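Side-chain contacts in HepC.19480.a.B1 (Helicobacter pylori, PDB 6MTZ), which is of unknown function but is probably a DHH/DHHA1-family phosphoesterase that hydrolyses phosphoester bonds: residues 48-53 with 80-85; 128-133 with 143-148; 301-306 with 312-317. One frame throughout, in Å; residues are numbered along the deposited sequence.

Contact 1: 48-53 with 80-85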
ATOM      1  N   ALA A  48     -13.297   2.423   1.444  1.00 40.57           N
ATOM      2  CA  ALA A  48     -12.625   2.934   2.633  1.00 45.10           C
ATOM      3  C   ALA A  48     -11.745   4.125   2.290  1.00 34.71           C
ATOM      4  O   ALA A  48     -11.748   5.134   3.004  1.00 50.42           O
ATOM      5  CB  ALA A  48     -11.798   1.834   3.296  1.00 50.03           C
ATOM      6  N   ARG A  49     -10.997   4.038   1.190  1.00 36.64           N
ATOM      7  CA  ARG A  49     -10.125   5.148   0.829  1.00 36.58           C
ATOM      8  C   ARG A  49     -10.937   6.371   0.426  1.00 42.92           C
ATOM      9  O   ARG A  49     -10.522   7.502   0.697  1.00 36.75           O
ATOM     10  CB  ARG A  49      -9.159   4.738  -0.283  1.00 35.81           C
ATOM     11  CG  ARG A  49      -8.299   3.473  -0.016  1.00 38.22           C
ATOM     12  CD  ARG A  49      -7.449   3.551   1.261  1.00 39.65           C
ATOM     13  NE  ARG A  49      -6.780   2.277   1.538  1.00 36.42           N
ATOM     14  CZ  ARG A  49      -6.482   1.824   2.756  1.00 42.91           C
ATOM     15  NH1 ARG A  49      -6.779   2.539   3.825  1.00 31.09           N
ATOM     16  NH2 ARG A  49      -5.882   0.646   2.909  1.00 35.79           N
ATOM     17  N   ILE A  50     -12.108   6.173  -0.187  1.00 38.69           N
ATOM     18  CA  ILE A  50     -12.917   7.326  -0.565  1.00 45.78           C
ATOM     19  C   ILE A  50     -13.436   8.022   0.684  1.00 44.93           C
ATOM     20  O   ILE A  50     -13.449   9.257   0.766  1.00 46.57           O
ATOM     21  CB  ILE A  50     -14.048   6.901  -1.522  1.00 47.79           C
ATOM     22  CG1 ILE A  50     -13.469   6.609  -2.908  1.00 39.89           C
ATOM     23  CG2 ILE A  50     -15.097   7.986  -1.637  1.00 45.06           C
ATOM     24  CD1 ILE A  50     -14.381   5.823  -3.802  1.00 44.79           C
ATOM     25  N   TYR A  51     -13.812   7.244   1.699  1.00 42.23           N
ATOM     26  CA  TYR A  51     -14.210   7.832   2.971  1.00 47.56           C
ATOM     27  C   TYR A  51     -13.050   8.585   3.609  1.00 42.63           C
ATOM     28  O   TYR A  51     -13.216   9.713   4.085  1.00 41.20           O
ATOM     29  CB  TYR A  51     -14.736   6.741   3.907  1.00 53.73           C
ATOM     30  CG  TYR A  51     -15.085   7.235   5.288  1.00 63.97           C
ATOM     31  CD1 TYR A  51     -16.348   7.745   5.565  1.00 68.42           C
ATOM     32  CD2 TYR A  51     -14.151   7.187   6.323  1.00 67.67           C
ATOM     33  CE1 TYR A  51     -16.673   8.198   6.838  1.00 71.69           C
ATOM     34  CE2 TYR A  51     -14.467   7.639   7.594  1.00 68.93           C
ATOM     35  CZ  TYR A  51     -15.729   8.142   7.846  1.00 68.33           C
ATOM     36  OH  TYR A  51     -16.047   8.588   9.109  1.00 73.81           O
ATOM     37  N   GLU A  52     -11.870   7.961   3.648  1.00 45.93           N
ATOM     38  CA  GLU A  52     -10.679   8.615   4.187  1.00 46.26           C
ATOM     39  C   GLU A  52     -10.411   9.946   3.503  1.00 42.28           C
ATOM     40  O   GLU A  52     -10.064  10.934   4.159  1.00 52.40           O
ATOM     41  CB  GLU A  52      -9.457   7.723   3.994  1.00 50.04           C
ATOM     42  CG  GLU A  52      -9.165   6.732   5.069  1.00 49.42           C
ATOM     43  CD  GLU A  52      -7.941   5.908   4.698  1.00 56.07           C
ATOM     44  OE1 GLU A  52      -8.076   4.676   4.551  1.00 63.79           O
ATOM     45  OE2 GLU A  52      -6.854   6.492   4.521  1.00 45.57           O
ATOM     46  N   ILE A  53     -10.524   9.976   2.174  1.00 42.03           N
ATOM     47  CA  ILE A  53     -10.209  11.183   1.413  1.00 38.17           C
ATOM     48  C   ILE A  53     -11.220  12.285   1.712  1.00 37.78           C
ATOM     49  O   ILE A  53     -10.842  13.431   1.989  1.00 46.55           O
ATOM     50  CB  ILE A  53     -10.134  10.855  -0.090  1.00 43.01           C
ATOM     51  CG1 ILE A  53      -8.814  10.142  -0.394  1.00 36.76           C
ATOM     52  CG2 ILE A  53     -10.279  12.117  -0.935  1.00 45.27           C
ATOM     53  CD1 ILE A  53      -8.737   9.506  -1.758  1.00 29.96           C
ATOM     54  N   GLU A  80     -21.943   7.551  -7.152  1.00 53.56           N
ATOM     55  CA  GLU A  80     -22.990   8.415  -6.614  1.00 58.82           C
ATOM     56  C   GLU A  80     -22.580   8.998  -5.271  1.00 59.14           C
ATOM     57  O   GLU A  80     -22.765  10.195  -5.017  1.00 55.25           O
ATOM     58  CB  GLU A  80     -24.304   7.643  -6.469  1.00 61.50           C
ATOM     59  CG  GLU A  80     -25.228   7.696  -7.682  1.00 76.50           C
ATOM     60  CD  GLU A  80     -25.669   9.111  -8.031  1.00 84.18           C
ATOM     61  OE1 GLU A  80     -25.584  10.005  -7.160  1.00 84.85           O
ATOM     62  OE2 GLU A  80     -26.098   9.330  -9.184  1.00 84.82           O
ATOM     63  N   TYR A  81     -22.041   8.156  -4.386  1.00 60.42           N
ATOM     64  CA  TYR A  81     -21.651   8.621  -3.058  1.00 67.45           C
ATOM     65  C   TYR A  81     -20.605   9.719  -3.153  1.00 60.00           C
ATOM     66  O   TYR A  81     -20.691  10.736  -2.456  1.00 59.05           O
ATOM     67  CB  TYR A  81     -21.127   7.449  -2.227  1.00 70.28           C
ATOM     68  CG  TYR A  81     -20.538   7.833  -0.881  1.00 72.47           C
ATOM     69  CD1 TYR A  81     -21.356   8.053   0.226  1.00 69.21           C
ATOM     70  CD2 TYR A  81     -19.165   7.952  -0.711  1.00 72.60           C
ATOM     71  CE1 TYR A  81     -20.819   8.394   1.459  1.00 68.07           C
ATOM     72  CE2 TYR A  81     -18.620   8.291   0.520  1.00 75.38           C
ATOM     73  CZ  TYR A  81     -19.452   8.511   1.599  1.00 74.25           C
ATOM     74  OH  TYR A  81     -18.907   8.848   2.821  1.00 73.48           O
ATOM     75  N   LEU A  82     -19.614   9.527  -4.020  1.00 58.20           N
ATOM     76  CA  LEU A  82     -18.574  10.529  -4.213  1.00 57.67           C
ATOM     77  C   LEU A  82     -19.166  11.852  -4.678  1.00 58.34           C
ATOM     78  O   LEU A  82     -18.921  12.907  -4.081  1.00 54.11           O
ATOM     79  CB  LEU A  82     -17.569  10.006  -5.226  1.00 49.62           C
ATOM     80  CG  LEU A  82     -16.194  10.636  -5.342  1.00 49.11           C
ATOM     81  CD1 LEU A  82     -15.633  10.975  -3.979  1.00 42.93           C
ATOM     82  CD2 LEU A  82     -15.318   9.623  -6.044  1.00 45.10           C
ATOM     83  N   GLN A  83     -19.967  11.809  -5.740  1.00 54.87           N
ATOM     84  CA  GLN A  83     -20.573  13.030  -6.250  1.00 52.37           C
ATOM     85  C   GLN A  83     -21.442  13.704  -5.192  1.00 54.89           C
ATOM     86  O   GLN A  83     -21.334  14.915  -4.963  1.00 60.80           O
ATOM     87  CB  GLN A  83     -21.382  12.719  -7.502  1.00 52.14           C
ATOM     88  CG  GLN A  83     -21.815  13.961  -8.237  1.00 71.23           C
ATOM     89  CD  GLN A  83     -22.319  13.653  -9.620  1.00 79.94           C
ATOM     90  OE1 GLN A  83     -21.592  13.808 -10.605  1.00 78.69           O
ATOM     91  NE2 GLN A  83     -23.568  13.203  -9.708  1.00 80.94           N
ATOM     92  N   ASP A  84     -22.302  12.932  -4.521  1.00 53.61           N
ATOM     93  CA  ASP A  84     -23.215  13.538  -3.556  1.00 60.25           C
ATOM     94  C   ASP A  84     -22.469  14.083  -2.346  1.00 58.29           C
ATOM     95  O   ASP A  84     -22.817  15.151  -1.829  1.00 58.22           O
ATOM     96  CB  ASP A  84     -24.272  12.529  -3.107  1.00 71.06           C
ATOM     97  CG  ASP A  84     -25.067  11.952  -4.263  1.00 79.80           C
ATOM     98  OD1 ASP A  84     -25.436  10.760  -4.189  1.00 86.60           O
ATOM     99  OD2 ASP A  84     -25.307  12.678  -5.250  1.00 85.10           O
ATOM    100  N   LYS A  85     -21.436  13.375  -1.885  1.00 53.03           N
ATOM    101  CA  LYS A  85     -20.814  13.737  -0.614  1.00 62.92           C
ATOM    102  C   LYS A  85     -20.128  15.098  -0.688  1.00 62.52           C
ATOM    103  O   LYS A  85     -20.172  15.867   0.280  1.00 72.49           O
ATOM    104  CB  LYS A  85     -19.826  12.650  -0.172  1.00 55.18           C
TER

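Contact 2: 128-133 with 143-148. With EDO (1,2-ethanediol), chain C.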
ATOM      1  N   ILE A 128      -2.807   7.637 -19.301  1.00 23.61           N
ATOM      2  CA  ILE A 128      -3.937   8.554 -19.170  1.00 22.35           C
ATOM      3  C   ILE A 128      -3.639   9.632 -18.126  1.00 29.73           C
ATOM      4  O   ILE A 128      -3.831  10.825 -18.377  1.00 24.09           O
ATOM      5  CB  ILE A 128      -5.228   7.784 -18.825  1.00 27.75           C
ATOM      6  CG1 ILE A 128      -5.565   6.747 -19.897  1.00 30.18           C
ATOM      7  CG2 ILE A 128      -6.389   8.757 -18.648  1.00 22.32           C
ATOM      8  CD1 ILE A 128      -6.701   5.832 -19.497  1.00 23.99           C
ATOM      9  N   VAL A 129      -3.170   9.229 -16.936  1.00 24.47           N
ATOM     10  CA  VAL A 129      -2.810  10.208 -15.907  1.00 21.24           C
ATOM     11  C   VAL A 129      -1.784  11.193 -16.447  1.00 25.95           C
ATOM     12  O   VAL A 129      -1.922  12.411 -16.288  1.00 30.81           O
ATOM     13  CB  VAL A 129      -2.275   9.512 -14.641  1.00 28.12           C
ATOM     14  CG1 VAL A 129      -1.720  10.565 -13.659  1.00 18.96           C
ATOM     15  CG2 VAL A 129      -3.370   8.682 -13.986  1.00 25.24           C
ATOM     16  N   TYR A 130      -0.724  10.677 -17.077  1.00 30.17           N
ATOM     17  CA  TYR A 130       0.353  11.554 -17.518  1.00 20.28           C
ATOM     18  C   TYR A 130      -0.165  12.604 -18.493  1.00 21.92           C
ATOM     19  O   TYR A 130       0.120  13.802 -18.356  1.00 24.20           O
ATOM     20  CB  TYR A 130       1.496  10.757 -18.157  1.00 21.20           C
ATOM     21  CG  TYR A 130       2.561  11.703 -18.679  1.00 21.66           C
ATOM     22  CD1 TYR A 130       3.354  12.415 -17.801  1.00 19.34           C
ATOM     23  CD2 TYR A 130       2.707  11.945 -20.051  1.00 27.91           C
ATOM     24  CE1 TYR A 130       4.321  13.322 -18.268  1.00 28.79           C
ATOM     25  CE2 TYR A 130       3.665  12.851 -20.535  1.00 26.07           C
ATOM     26  CZ  TYR A 130       4.459  13.542 -19.638  1.00 29.71           C
ATOM     27  OH  TYR A 130       5.405  14.442 -20.088  1.00 29.07           O
ATOM     28  N   GLU A 131      -0.950  12.178 -19.476  1.00 25.83           N
ATOM     29  CA  GLU A 131      -1.394  13.129 -20.488  1.00 35.60           C
ATOM     30  C   GLU A 131      -2.395  14.117 -19.906  1.00 34.35           C
ATOM     31  O   GLU A 131      -2.370  15.305 -20.248  1.00 28.82           O
ATOM     32  CB  GLU A 131      -1.945  12.376 -21.703  1.00 30.45           C
ATOM     33  CG  GLU A 131      -0.777  12.004 -22.646  1.00 50.65           C
ATOM     34  CD  GLU A 131      -1.011  10.822 -23.584  1.00 58.99           C
ATOM     35  OE1 GLU A 131      -0.033  10.437 -24.256  1.00 61.87           O
ATOM     36  OE2 GLU A 131      -2.133  10.281 -23.661  1.00 54.26           O
ATOM     37  N   PHE A 132      -3.233  13.673 -18.969  1.00 29.57           N
ATOM     38  CA  PHE A 132      -4.143  14.607 -18.308  1.00 23.31           C
ATOM     39  C   PHE A 132      -3.380  15.633 -17.470  1.00 21.71           C
ATOM     40  O   PHE A 132      -3.668  16.832 -17.530  1.00 26.72           O
ATOM     41  CB  PHE A 132      -5.155  13.847 -17.440  1.00 22.54           C
ATOM     42  CG  PHE A 132      -5.989  14.742 -16.569  1.00 27.14           C
ATOM     43  CD1 PHE A 132      -7.108  15.401 -17.088  1.00 29.48           C
ATOM     44  CD2 PHE A 132      -5.677  14.918 -15.236  1.00 26.36           C
ATOM     45  CE1 PHE A 132      -7.888  16.215 -16.281  1.00 24.74           C
ATOM     46  CE2 PHE A 132      -6.451  15.748 -14.419  1.00 28.06           C
ATOM     47  CZ  PHE A 132      -7.541  16.398 -14.940  1.00 29.46           C
ATOM     48  N   LEU A 133      -2.421  15.182 -16.656  1.00 26.97           N
ATOM     49  CA  LEU A 133      -1.679  16.136 -15.833  1.00 27.10           C
ATOM     50  C   LEU A 133      -0.830  17.062 -16.699  1.00 25.15           C
ATOM     51  O   LEU A 133      -0.780  18.275 -16.457  1.00 26.57           O
ATOM     52  CB  LEU A 133      -0.807  15.394 -14.804  1.00 19.71           C
ATOM     53  CG  LEU A 133      -1.593  14.561 -13.787  1.00 22.25           C
ATOM     54  CD1 LEU A 133      -0.677  14.007 -12.688  1.00 30.38           C
ATOM     55  CD2 LEU A 133      -2.720  15.400 -13.182  1.00 20.44           C
ATOM     56  N   LYS A 143      13.405  18.926 -16.324  1.00 34.94           N
ATOM     57  CA  LYS A 143      14.438  17.999 -16.771  1.00 34.80           C
ATOM     58  C   LYS A 143      13.996  16.543 -16.694  1.00 34.13           C
ATOM     59  O   LYS A 143      14.553  15.713 -17.413  1.00 34.92           O
ATOM     60  CB  LYS A 143      15.714  18.167 -15.949  1.00 33.05           C
ATOM     61  N   ASN A 144      13.034  16.200 -15.832  1.00 26.16           N
ATOM     62  CA  ASN A 144      12.715  14.783 -15.649  1.00 28.08           C
ATOM     63  C   ASN A 144      11.942  14.194 -16.819  1.00 30.45           C
ATOM     64  O   ASN A 144      11.860  12.966 -16.922  1.00 30.24           O
ATOM     65  CB  ASN A 144      11.904  14.559 -14.375  1.00 28.46           C
ATOM     66  CG  ASN A 144      12.705  14.820 -13.128  1.00 27.16           C
ATOM     67  OD1 ASN A 144      13.894  15.065 -13.202  1.00 30.76           O
ATOM     68  ND2 ASN A 144      12.048  14.774 -11.973  1.00 24.12           N
ATOM     69  N   THR A 145      11.398  15.040 -17.701  1.00 27.53           N
ATOM     70  CA  THR A 145      10.558  14.548 -18.785  1.00 29.22           C
ATOM     71  C   THR A 145      11.296  13.542 -19.664  1.00 22.48           C
ATOM     72  O   THR A 145      10.686  12.599 -20.179  1.00 29.21           O
ATOM     73  CB  THR A 145      10.052  15.727 -19.616  1.00 29.81           C
ATOM     74  OG1 THR A 145       9.301  16.616 -18.770  1.00 22.65           O
ATOM     75  CG2 THR A 145       9.143  15.229 -20.740  1.00 29.07           C
ATOM     76  N   THR A 146      12.610  13.696 -19.817  1.00 27.89           N
ATOM     77  CA  THR A 146      13.321  12.821 -20.740  1.00 21.21           C
ATOM     78  C   THR A 146      13.379  11.378 -20.246  1.00 24.35           C
ATOM     79  O   THR A 146      13.554  10.467 -21.061  1.00 29.42           O
ATOM     80  CB  THR A 146      14.726  13.372 -21.001  1.00 42.73           C
ATOM     81  OG1 THR A 146      15.415  13.523 -19.764  1.00 43.95           O
ATOM     82  CG2 THR A 146      14.637  14.732 -21.661  1.00 50.06           C
ATOM     83  N   TRP A 147      13.240  11.134 -18.936  1.00 26.02           N
ATOM     84  CA  TRP A 147      13.045   9.759 -18.490  1.00 26.02           C
ATOM     85  C   TRP A 147      11.599   9.450 -18.130  1.00 23.14           C
ATOM     86  O   TRP A 147      11.188   8.286 -18.230  1.00 26.07           O
ATOM     87  CB  TRP A 147      13.958   9.414 -17.301  1.00 27.87           C
ATOM     88  CG  TRP A 147      13.755  10.210 -16.036  1.00 29.81           C
ATOM     89  CD1 TRP A 147      14.492  11.289 -15.623  1.00 30.66           C
ATOM     90  CD2 TRP A 147      12.784   9.974 -15.009  1.00 23.62           C
ATOM     91  NE1 TRP A 147      14.021  11.749 -14.417  1.00 27.37           N
ATOM     92  CE2 TRP A 147      12.982  10.953 -14.013  1.00 23.09           C
ATOM     93  CE3 TRP A 147      11.761   9.038 -14.836  1.00 30.20           C
ATOM     94  CZ2 TRP A 147      12.210  11.012 -12.865  1.00 19.68           C
ATOM     95  CZ3 TRP A 147      10.982   9.104 -13.687  1.00 27.22           C
ATOM     96  CH2 TRP A 147      11.208  10.089 -12.724  1.00 27.92           C
ATOM     97  N   LEU A 148      10.808  10.457 -17.761  1.00 23.72           N
ATOM     98  CA  LEU A 148       9.450  10.182 -17.310  1.00 26.65           C
ATOM     99  C   LEU A 148       8.567   9.686 -18.456  1.00 25.78           C
ATOM    100  O   LEU A 148       7.812   8.714 -18.290  1.00 20.35           O
ATOM    101  CB  LEU A 148       8.859  11.427 -16.644  1.00 21.34           C
ATOM    102  CG  LEU A 148       7.426  11.237 -16.134  1.00 22.04           C
ATOM    103  CD1 LEU A 148       7.340  10.050 -15.173  1.00 22.66           C
ATOM    104  CD2 LEU A 148       6.938  12.493 -15.458  1.00 28.22           C
TER
HETATM  105  C1  EDO C 601       4.672   9.127 -22.984  1.00 51.55           C
HETATM  106  O1  EDO C 601       4.798   8.193 -24.064  1.00 54.42           O
HETATM  107  C2  EDO C 601       3.196   9.345 -22.650  1.00 54.57           C
HETATM  108  O2  EDO C 601       2.706  10.557 -23.235  1.00 48.44           O
HETATM  109  O   HOH W   1       6.748  16.328 -18.661  1.00 27.01           O

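Contact 3: 301-306 with 312-317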
ATOM      1  N   VAL A 301      -4.918 -16.322  13.768  1.00 32.19           N
ATOM      2  CA  VAL A 301      -4.039 -15.646  14.716  1.00 37.96           C
ATOM      3  C   VAL A 301      -2.708 -16.384  14.779  1.00 30.71           C
ATOM      4  O   VAL A 301      -2.677 -17.616  14.833  1.00 36.17           O
ATOM      5  CB  VAL A 301      -4.678 -15.577  16.121  1.00 43.12           C
ATOM      6  CG1 VAL A 301      -3.717 -14.922  17.123  1.00 48.51           C
ATOM      7  CG2 VAL A 301      -5.994 -14.823  16.068  1.00 49.07           C
ATOM      8  N   SER A 302      -1.614 -15.626  14.790  1.00 35.10           N
ATOM      9  CA  SER A 302      -0.275 -16.140  15.063  1.00 38.28           C
ATOM     10  C   SER A 302       0.267 -15.457  16.307  1.00 35.13           C
ATOM     11  O   SER A 302       0.226 -14.224  16.407  1.00 33.31           O
ATOM     12  CB  SER A 302       0.671 -15.893  13.883  1.00 39.87           C
ATOM     13  OG  SER A 302       0.199 -16.533  12.713  1.00 53.93           O
ATOM     14  N   LEU A 303       0.774 -16.247  17.251  1.00 30.17           N
ATOM     15  CA  LEU A 303       1.341 -15.710  18.478  1.00 39.89           C
ATOM     16  C   LEU A 303       2.779 -16.179  18.626  1.00 42.40           C
ATOM     17  O   LEU A 303       3.117 -17.309  18.270  1.00 44.80           O
ATOM     18  CB  LEU A 303       0.519 -16.120  19.713  1.00 52.18           C
ATOM     19  CG  LEU A 303      -0.834 -15.415  19.903  1.00 57.00           C
ATOM     20  CD1 LEU A 303      -1.934 -16.442  20.006  1.00 63.84           C
ATOM     21  CD2 LEU A 303      -0.840 -14.504  21.136  1.00 58.55           C
ATOM     22  N   ARG A 304       3.629 -15.285  19.117  1.00 32.23           N
ATOM     23  CA  ARG A 304       5.015 -15.604  19.413  1.00 34.19           C
ATOM     24  C   ARG A 304       5.349 -14.990  20.758  1.00 39.24           C
ATOM     25  O   ARG A 304       4.756 -13.978  21.157  1.00 34.59           O
ATOM     26  CB  ARG A 304       5.987 -15.065  18.347  1.00 34.10           C
ATOM     27  CG  ARG A 304       5.795 -15.635  16.956  1.00 33.79           C
ATOM     28  CD  ARG A 304       6.252 -17.090  16.862  1.00 35.94           C
ATOM     29  NE  ARG A 304       6.119 -17.572  15.492  1.00 48.63           N
ATOM     30  CZ  ARG A 304       4.955 -17.871  14.913  1.00 48.95           C
ATOM     31  NH1 ARG A 304       3.813 -17.757  15.583  1.00 41.82           N
ATOM     32  NH2 ARG A 304       4.932 -18.285  13.655  1.00 49.98           N
ATOM     33  N   ALA A 305       6.301 -15.610  21.452  1.00 41.95           N
ATOM     34  CA  ALA A 305       6.830 -15.077  22.698  1.00 41.83           C
ATOM     35  C   ALA A 305       8.331 -15.338  22.772  1.00 43.03           C
ATOM     36  O   ALA A 305       8.920 -16.009  21.918  1.00 43.40           O
ATOM     37  CB  ALA A 305       6.114 -15.676  23.911  1.00 44.50           C
ATOM     38  N   ASN A 306       8.956 -14.788  23.810  1.00 52.96           N
ATOM     39  CA  ASN A 306      10.389 -14.937  24.027  1.00 54.74           C
ATOM     40  C   ASN A 306      10.657 -15.467  25.430  1.00 64.73           C
ATOM     41  O   ASN A 306      11.651 -15.106  26.064  1.00 69.56           O
ATOM     42  CB  ASN A 306      11.116 -13.611  23.786  1.00 49.21           C
ATOM     43  CG  ASN A 306      12.618 -13.783  23.604  1.00 67.21           C
ATOM     44  OD1 ASN A 306      13.112 -14.894  23.412  1.00 74.68           O
ATOM     45  ND2 ASN A 306      13.350 -12.675  23.669  1.00 65.30           N
ATOM     46  N   CYS A 312       0.870 -20.594  24.042  1.00 53.24           N
ATOM     47  CA  CYS A 312       0.014 -21.763  23.876  1.00 57.11           C
ATOM     48  C   CYS A 312      -1.194 -21.676  24.800  1.00 54.53           C
ATOM     49  O   CYS A 312      -2.338 -21.857  24.367  1.00 53.16           O
ATOM     50  CB  CYS A 312       0.806 -23.042  24.134  1.00 59.97           C
ATOM     51  SG  CYS A 312      -0.159 -24.561  23.914  1.00 60.04           S
ATOM     52  N   GLU A 313      -0.956 -21.385  26.083  1.00 49.80           N
ATOM     53  CA  GLU A 313      -2.064 -21.203  27.017  1.00 60.86           C
ATOM     54  C   GLU A 313      -2.957 -20.039  26.593  1.00 61.74           C
ATOM     55  O   GLU A 313      -4.193 -20.144  26.635  1.00 45.46           O
ATOM     56  CB  GLU A 313      -1.524 -20.990  28.434  1.00 54.59           C
ATOM     57  N   LEU A 314      -2.347 -18.933  26.155  1.00 55.23           N
ATOM     58  CA  LEU A 314      -3.118 -17.771  25.717  1.00 52.39           C
ATOM     59  C   LEU A 314      -4.077 -18.133  24.590  1.00 51.79           C
ATOM     60  O   LEU A 314      -5.270 -17.809  24.647  1.00 45.57           O
ATOM     61  CB  LEU A 314      -2.173 -16.650  25.275  1.00 47.96           C
ATOM     62  CG  LEU A 314      -2.723 -15.227  25.129  1.00 48.45           C
ATOM     63  CD1 LEU A 314      -1.560 -14.230  25.120  1.00 49.13           C
ATOM     64  CD2 LEU A 314      -3.562 -15.063  23.880  1.00 34.16           C
ATOM     65  N   SER A 315      -3.570 -18.792  23.541  1.00 45.12           N
ATOM     66  CA  SER A 315      -4.419 -19.033  22.380  1.00 48.43           C
ATOM     67  C   SER A 315      -5.481 -20.096  22.650  1.00 47.46           C
ATOM     68  O   SER A 315      -6.541 -20.058  22.020  1.00 47.23           O
ATOM     69  CB  SER A 315      -3.576 -19.409  21.159  1.00 45.41           C
ATOM     70  OG  SER A 315      -2.885 -20.624  21.365  1.00 72.47           O
ATOM     71  N   GLN A 316      -5.252 -21.029  23.579  1.00 41.20           N
ATOM     72  CA  GLN A 316      -6.356 -21.928  23.906  1.00 58.63           C
ATOM     73  C   GLN A 316      -7.357 -21.298  24.864  1.00 54.54           C
ATOM     74  O   GLN A 316      -8.500 -21.758  24.929  1.00 56.17           O
ATOM     75  CB  GLN A 316      -5.856 -23.264  24.469  1.00 61.06           C
ATOM     76  CG  GLN A 316      -4.908 -23.210  25.635  1.00 62.04           C
ATOM     77  CD  GLN A 316      -4.242 -24.557  25.849  1.00 73.97           C
ATOM     78  OE1 GLN A 316      -4.723 -25.575  25.354  1.00 83.73           O
ATOM     79  NE2 GLN A 316      -3.126 -24.570  26.572  1.00 75.23           N
ATOM     80  N   MET A 317      -6.972 -20.249  25.588  1.00 54.35           N
ATOM     81  CA  MET A 317      -7.955 -19.537  26.394  1.00 55.99           C
ATOM     82  C   MET A 317      -8.778 -18.584  25.542  1.00 56.85           C
ATOM     83  O   MET A 317      -9.948 -18.334  25.853  1.00 57.77           O
ATOM     84  CB  MET A 317      -7.265 -18.770  27.522  1.00 44.78           C
TER

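Contact 1: 48-53 with 80-85
I50 and Y81 do most of the meeting between these two helices, their side chains running antiparallel alongside each other. The branch methyl CG2 of I50 comes up to the edge of the Y81 ring, near its plane, with CE2 the closest ring atom at 4.1 Å. The same methyl also reaches L82, where I50 CG2 and L82 CD1 lie 3.8 Å apart and the two side chains are roughly perpendicular. One methyl of I50 is therefore shared between an aromatic rim and a leucine tip. The Y81 ring gets there because CG stands anti to the backbone N (chi1 173°), which carries the phenol over toward helix 43-59. Its hydroxyl then arrives at the edge of the Y51 ring, close to that ring's plane, with Y81 OH 3.9 Å from Y51 CD1. The two ring planes differ by only 22°, so the tyrosines lie nearly flat with one another, rim toward rim, and do not stack. The helices belong to successive beta-alpha-beta crossovers of the N-terminal parallel sheet: 43-59 leads from strand 35-39 to 64-70, and 76-85 from 64-70 to 95-102. They run side by side at 8°, with an axis separation of 11.2 Å. I50 also rests on L14 of strand 10-15, and Y81 touches L54 one turn further along the first helix. I50 and L82 are buried, while the tyrosines form the exposed part of the seam. Within helix 43-59, R49 NH1 makes a 2.6 Å salt bridge to E52 OE1, in the guanidinium plane and on the oxygen's syn lone pair. E45 takes R49 NH2 and the carbonyl of N39 takes NE, which fixes the guanidinium's rotation.

Contact 2: 128-133 with 143-148
Two consecutive helices, 125-136 and 145-159, meet where Y130 of the first reaches T145 and L148 of the second. The Y130 side chain leaves its helix with CG anti to the backbone N (chi1 177°), and its CE1 comes 3.9 Å from L148 CD2, the methyl lying obliquely to the ring. T145 stands roughly perpendicular to the phenol, setting its CG2 methyl 3.9 Å from Y130 OH. In this N-terminal, DHH-type domain the first helix is backed by the central sheet, V129 packing on L101 just ahead of the DHH signature. The polar end of Y130 is gripped twice. A water lying in the ring plane donates to Y130 OH at 2.7 Å, and E149 OE2 is hydrogen-bonded to the same hydroxyl, a direct bond between the helices. That water also binds T145 OG1 at 2.6 Å, bridging it to Y130. Along the CD2/CE2 edge, across the ring from L148, sits a 1,2-ethanediol, probably from the crystallisation liquor; its O2 donates to E131 OE1 at 2.9 Å and lies 3.5 Å from Y130 CD2. E153 OE1 of the second helix binds the diol too, and R123 forms a salt bridge with E131 OE2.

Contact 3: 301-306 with 312-317
L303 fits both of its methyls against the helix: CD1 sits 3.6 Å from S315 CB, and CD2 sits 3.9 Å from L314 CD2, with L314 CD1 only slightly farther off. The two leucines lie roughly perpendicular, so the forked end of one lies across that of the other. S315 takes part through its CB, while its hydroxyl is engaged with the backbone. With chi1 at 64°, OG lies between the backbone N and the carbonyl carbon, where it hydrogen-bonds to the carbonyl of V311 one turn back and, weakly, to that of G329. In the next shell, F291 touches both leucines, I293 packs against L303, and Y261 and F319 also touch L314. Strand 300-305 is held in the mixed sheet by backbone bonds to both neighbours, L303 pairing with S328 and R304 with Y292. The carbonyl of L303 also receives R304 NH1 at 2.8 Å, from 60° out of the carbonyl plane, and S276 OG takes R304 NE. This is the C-terminal, DHHA1-like domain: helix 311-318 packs on part of one face, over strands 291-295, 300-305 and 327-331, and leads straight into the GGGH signature. S315's polar link to the sheet is weak and goes to strand 327-331; toward 300-305 the chemistry is wholly apolar, which implies that fit of shape and burial holds helix against that strand.

Contacts 1 and 2 both belong to the N-terminal domain, with centres about 28 Å apart, and each joins helix to helix; contact 3 sets a helix on a strand in the C-terminal domain, about 51 Å from contact 2 between centres and on the opposite side of the chain's centre. None touches another. Contact 1 is half surface, with aliphatic burial on the sheet side and tyrosines outside. Contact 2 is buried yet the most polar, its helices linked by a direct tyrosine-glutamate bond and a water as well as by hydrocarbon. Contact 3 is buried and apolar. Aromatic rings take part directly in the first two, whereas in contact 3 they form the surroundings.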